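Local coordinates for Dna-binding protein RAP1 (Saccharomyces cerevisiae, PDB 4BJT), which binds DNA as a repressor and activator of transcription and, through its C-terminal domain, binds the Rif1 protein at telomeres, at residues 55-66 with 142-150. Sequence-based numbering, arbitrary orientation. Where two conformers were deposited one is given.
With EDO (1,2-ethanediol), chain I.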
loop_
_atom_site.group_PDB
_atom_site.type_symbol
_atom_site.label_atom_id
_atom_site.label_comp_id
_atom_site.label_asym_id
_atom_site.label_seq_id
_atom_site.Cartn_x
_atom_site.Cartn_y
_atom_site.Cartn_z
ATOM N N GLU C 55 -3.655 -14.394 -3.870
ATOM C CA GLU C 55 -2.962 -13.108 -3.763
ATOM C C GLU C 55 -1.689 -13.263 -2.926
ATOM O O GLU C 55 -0.879 -12.320 -2.900
ATOM C CB GLU C 55 -3.825 -12.047 -3.086
ATOM C CG GLU C 55 -5.076 -11.680 -3.852
ATOM C CD GLU C 55 -5.878 -10.579 -3.196
ATOM O OE1 GLU C 55 -5.433 -10.041 -2.158
ATOM O OE2 GLU C 55 -6.963 -10.239 -3.722
ATOM N N ASP C 56 -1.501 -14.402 -2.226
ATOM C CA ASP C 56 -0.328 -14.572 -1.380
ATOM C C ASP C 56 0.988 -14.464 -2.156
ATOM O O ASP C 56 1.994 -14.077 -1.565
ATOM C CB ASP C 56 -0.410 -15.844 -0.542
ATOM C CG ASP C 56 -0.431 -17.159 -1.285
ATOM O OD1 ASP C 56 -0.148 -17.158 -2.505
ATOM O OD2 ASP C 56 -0.659 -18.216 -0.626
ATOM N N ILE C 57 0.963 -14.669 -3.481
ATOM C CA ILE C 57 2.161 -14.516 -4.298
ATOM C C ILE C 57 2.681 -13.075 -4.276
ATOM O O ILE C 57 3.875 -12.859 -4.519
ATOM C CB ILE C 57 1.979 -15.010 -5.749
ATOM C CG1 ILE C 57 0.989 -14.139 -6.552
ATOM C CG2 ILE C 57 1.588 -16.500 -5.761
ATOM C CD1 ILE C 57 0.935 -14.451 -8.014
ATOM N N TYR C 58 1.806 -12.107 -4.027
ATOM C CA TYR C 58 2.215 -10.696 -3.957
ATOM C C TYR C 58 2.821 -10.341 -2.594
ATOM O O TYR C 58 3.499 -9.319 -2.465
ATOM C CB TYR C 58 1.030 -9.782 -4.272
ATOM C CG TYR C 58 0.529 -9.986 -5.683
ATOM C CD1 TYR C 58 1.149 -9.364 -6.759
ATOM C CD2 TYR C 58 -0.529 -10.839 -5.949
ATOM C CE1 TYR C 58 0.713 -9.577 -8.063
ATOM C CE2 TYR C 58 -0.969 -11.065 -7.248
ATOM C CZ TYR C 58 -0.359 -10.415 -8.302
ATOM O OH TYR C 58 -0.727 -10.674 -9.606
ATOM N N ASP C 59 2.519 -11.135 -1.567
ATOM C CA ASP C 59 3.025 -10.936 -0.209
ATOM C C ASP C 59 4.292 -11.724 0.106
ATOM O O ASP C 59 5.021 -11.354 1.032
ATOM C CB ASP C 59 1.965 -11.419 0.801
ATOM C CG ASP C 59 0.692 -10.614 0.795
ATOM O OD1 ASP C 59 0.771 -9.386 0.560
ATOM O OD2 ASP C 59 -0.405 -11.224 0.924
ATOM N N ASN C 60 4.524 -12.832 -0.596
ATOM C CA ASN C 60 5.625 -13.762 -0.310
ATOM C C ASN C 60 6.866 -13.568 -1.159
ATOM O O ASN C 60 7.734 -14.451 -1.165
ATOM C CB ASN C 60 5.114 -15.201 -0.497
ATOM C CG ASN C 60 3.975 -15.569 0.353
ATOM O OD1 ASN C 60 3.768 -14.980 1.406
ATOM N ND2 ASN C 60 3.350 -16.678 0.015
ATOM N N ILE C 61 6.993 -12.428 -1.836
ATOM C CA ILE C 61 8.180 -12.101 -2.632
ATOM C C ILE C 61 9.365 -12.185 -1.651
ATOM O O ILE C 61 9.288 -11.629 -0.560
ATOM C CB ILE C 61 8.053 -10.677 -3.222
ATOM C CG1 ILE C 61 7.009 -10.665 -4.339
ATOM C CG2 ILE C 61 9.424 -10.161 -3.738
ATOM C CD1 ILE C 61 6.524 -9.295 -4.714
ATOM N N ASP C 62 10.437 -12.876 -2.034
ATOM C CA ASP C 62 11.603 -13.081 -1.159
ATOM C C ASP C 62 12.358 -11.757 -1.023
ATOM O O ASP C 62 12.879 -11.236 -2.003
ATOM C CB ASP C 62 12.509 -14.159 -1.741
ATOM C CG ASP C 62 13.739 -14.483 -0.916
ATOM O OD1 ASP C 62 14.010 -13.760 0.054
ATOM O OD2 ASP C 62 14.408 -15.503 -1.215
ATOM N N PRO C 63 12.387 -11.133 0.170
ATOM C CA PRO C 63 13.068 -9.836 0.286
ATOM C C PRO C 63 14.571 -9.905 0.040
ATOM O O PRO C 63 15.148 -8.903 -0.361
ATOM C CB PRO C 63 12.771 -9.422 1.732
ATOM C CG PRO C 63 12.627 -10.718 2.447
ATOM C CD PRO C 63 11.905 -11.601 1.482
ATOM N N ASP C 64 15.173 -11.085 0.178
ATOM C CA ASP C 64 16.621 -11.229 -0.048
ATOM C C ASP C 64 16.995 -11.111 -1.517
ATOM O O ASP C 64 18.161 -10.872 -1.813
ATOM C CB ASP C 64 17.108 -12.565 0.489
ATOM C CG ASP C 64 16.705 -12.789 1.924
ATOM O OD1 ASP C 64 16.757 -11.806 2.720
ATOM O OD2 ASP C 64 16.156 -13.861 2.212
ATOM N N THR C 65 16.006 -11.225 -2.418
ATOM C CA THR C 65 16.195 -11.065 -3.859
ATOM C C THR C 65 16.162 -9.597 -4.249
ATOM O O THR C 65 16.359 -9.292 -5.417
ATOM C CB THR C 65 15.121 -11.822 -4.666
ATOM O OG1 THR C 65 13.823 -11.232 -4.520
ATOM C CG2 THR C 65 15.088 -13.291 -4.358
ATOM N N ILE C 66 15.897 -8.684 -3.283
ATOM C CA ILE C 66 15.793 -7.254 -3.546
ATOM C C ILE C 66 17.003 -6.560 -2.938
ATOM O O ILE C 66 17.065 -6.378 -1.721
ATOM C CB ILE C 66 14.478 -6.708 -2.954
ATOM C CG1 ILE C 66 13.238 -7.410 -3.570
ATOM C CG2 ILE C 66 14.386 -5.181 -3.185
ATOM C CD1 ILE C 66 11.929 -7.097 -2.918
ATOM N N ARG C 142 2.793 -5.555 0.994
ATOM C CA ARG C 142 2.633 -5.882 -0.401
ATOM C C ARG C 142 3.034 -4.686 -1.282
ATOM O O ARG C 142 3.640 -4.854 -2.339
ATOM C CB ARG C 142 1.134 -6.215 -0.638
ATOM C CG ARG C 142 0.884 -6.727 -1.992
ATOM C CD ARG C 142 -0.587 -7.101 -2.201
ATOM N NE ARG C 142 -1.009 -8.172 -1.303
ATOM C CZ ARG C 142 -2.215 -8.747 -1.334
ATOM N NH1 ARG C 142 -3.148 -8.299 -2.156
ATOM N NH2 ARG C 142 -2.504 -9.753 -0.515
ATOM N N TYR C 143 2.644 -3.481 -0.871
ATOM C CA TYR C 143 2.954 -2.281 -1.633
ATOM C C TYR C 143 4.455 -2.160 -1.791
ATOM O O TYR C 143 4.951 -2.043 -2.912
ATOM C CB TYR C 143 2.361 -1.042 -0.955
ATOM C CG TYR C 143 2.498 0.216 -1.788
ATOM C CD1 TYR C 143 3.727 0.862 -1.919
ATOM C CD2 TYR C 143 1.425 0.708 -2.522
ATOM C CE1 TYR C 143 3.866 1.987 -2.718
ATOM C CE2 TYR C 143 1.538 1.873 -3.277
ATOM C CZ TYR C 143 2.758 2.506 -3.384
ATOM O OH TYR C 143 2.817 3.631 -4.168
ATOM N N PHE C 144 5.188 -2.213 -0.688
ATOM C CA PHE C 144 6.659 -2.038 -0.780
ATOM C C PHE C 144 7.354 -3.179 -1.491
ATOM O O PHE C 144 8.241 -2.927 -2.302
ATOM C CB PHE C 144 7.268 -1.807 0.605
ATOM C CG PHE C 144 6.925 -0.453 1.151
ATOM C CD1 PHE C 144 7.491 0.683 0.620
ATOM C CD2 PHE C 144 5.989 -0.308 2.152
ATOM C CE1 PHE C 144 7.142 1.945 1.096
ATOM C CE2 PHE C 144 5.623 0.962 2.606
ATOM C CZ PHE C 144 6.208 2.073 2.076
ATOM N N LEU C 145 6.973 -4.444 -1.230
ATOM C CA LEU C 145 7.651 -5.538 -1.919
ATOM C C LEU C 145 7.512 -5.413 -3.413
ATOM O O LEU C 145 8.466 -5.657 -4.143
ATOM C CB LEU C 145 7.102 -6.893 -1.491
ATOM C CG LEU C 145 7.444 -7.334 -0.071
ATOM C CD1 LEU C 145 6.508 -8.470 0.387
ATOM C CD2 LEU C 145 8.914 -7.753 0.034
ATOM N N ASN C 146 6.294 -5.086 -3.891
ATOM C CA ASN C 146 6.049 -4.998 -5.329
ATOM C C ASN C 146 6.663 -3.738 -5.928
ATOM O O ASN C 146 7.235 -3.794 -7.006
ATOM C CB ASN C 146 4.564 -5.157 -5.635
ATOM C CG ASN C 146 4.154 -6.598 -5.444
ATOM O OD1 ASN C 146 4.233 -7.400 -6.365
ATOM N ND2 ASN C 146 3.762 -6.950 -4.258
ATOM N N MET C 147 6.609 -2.616 -5.219
ATOM C CA MET C 147 7.270 -1.387 -5.642
ATOM C C MET C 147 8.755 -1.646 -5.844
ATOM O O MET C 147 9.337 -1.283 -6.865
ATOM C CB MET C 147 7.065 -0.309 -4.563
ATOM C CG MET C 147 7.836 0.996 -4.839
ATOM S SD MET C 147 7.803 1.970 -3.320
ATOM C CE MET C 147 8.831 3.428 -3.739
ATOM N N PHE C 148 9.373 -2.264 -4.857
ATOM C CA PHE C 148 10.805 -2.518 -4.912
ATOM C C PHE C 148 11.196 -3.551 -5.953
ATOM O O PHE C 148 12.192 -3.344 -6.657
ATOM C CB PHE C 148 11.323 -2.968 -3.552
ATOM C CG PHE C 148 11.165 -2.038 -2.367
ATOM C CD1 PHE C 148 11.036 -0.669 -2.547
ATOM C CD2 PHE C 148 11.411 -2.495 -1.083
ATOM C CE1 PHE C 148 10.996 0.190 -1.448
ATOM C CE2 PHE C 148 11.378 -1.634 -0.001
ATOM C CZ PHE C 148 11.230 -0.290 -0.200
ATOM N N LYS C 149 10.444 -4.661 -6.055
ATOM C CA LYS C 149 10.777 -5.690 -7.041
ATOM C C LYS C 149 10.601 -5.151 -8.461
ATOM O O LYS C 149 11.468 -5.390 -9.308
ATOM C CB LYS C 149 9.920 -6.952 -6.828
ATOM C CG LYS C 149 10.371 -8.165 -7.651
ATOM C CD LYS C 149 9.407 -9.347 -7.520
ATOM C CE LYS C 149 9.730 -10.459 -8.487
ATOM N NZ LYS C 149 8.912 -11.670 -8.223
ATOM N N ASP C 150 9.497 -4.444 -8.726
ATOM C CA ASP C 150 9.167 -3.941 -10.062
ATOM C C ASP C 150 9.887 -2.648 -10.424
ATOM O O ASP C 150 9.827 -2.251 -11.589
ATOM C CB ASP C 150 7.651 -3.700 -10.191
ATOM C CG ASP C 150 6.707 -4.874 -9.943
ATOM O OD1 ASP C 150 7.147 -6.035 -10.084
ATOM O OD2 ASP C 150 5.511 -4.618 -9.648
HETATM C C1 EDO I . 3.764 -11.977 -8.322
HETATM O O1 EDO I . 4.547 -11.034 -7.579
HETATM C C2 EDO I . 4.674 -13.152 -8.734
HETATM O O2 EDO I . 5.052 -13.878 -7.584
HETATM O O HOH W 1 0.917 -7.266 2.588
#
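R142 meets D59 side-on, its NE and NH2 each taking one carboxylate oxygen. NE reaches D59 OD1 at 2.8 Å in a nearly straight bond (170°), and NH2 reaches D59 OD2 at 2.9 Å. Both oxygens are approached on their syn side, but the two flat groups are 40° apart. The same guanidinium turns NH1 to E55 OE1 at 2.9 Å. That bond lies in the guanidinium plane but comes from above the E55 carboxylate, and the two planes stand almost perpendicular. The extended start of the R142 chain carries CG and CD past Y58 CB; the bend at chi3 (-62°) then turns the guanidinium toward D59 and E55. One arginine thus joins two acids four residues apart, in the region of the short helix 56-59, which should favour their charged forms.

One turn further along, N146 ND2 donates to Y58 O at 3.0 Å, in the carbonyl plane on a lone pair. Its second bond goes to R142 O, which holds the amide's rotation. N146 OD1 lies at the edge of the Y58 ring, and I61 CD1 packs against the amide, 3.4 Å from OD1.

L145 CD1 meets the carbonyl oxygen of D59, and apolar packing continues from there. I61 CD1 meets L145 CB at 4.1 Å. At the far end I66 CG2 rests on F148 CB at 3.8 Å.

Further partners surround the polar end. A water links D59 OD1 to R142 N, R142 NH1 also bonds P159 O, and E55 OE2 pairs with R189. The contact lays segment 55-66, near the start of the modelled domain, along helix 140-150 of this all-helical domain. L145 also reaches M92 of helix 88-99, while Y143 and M147 pack on helix 123-132.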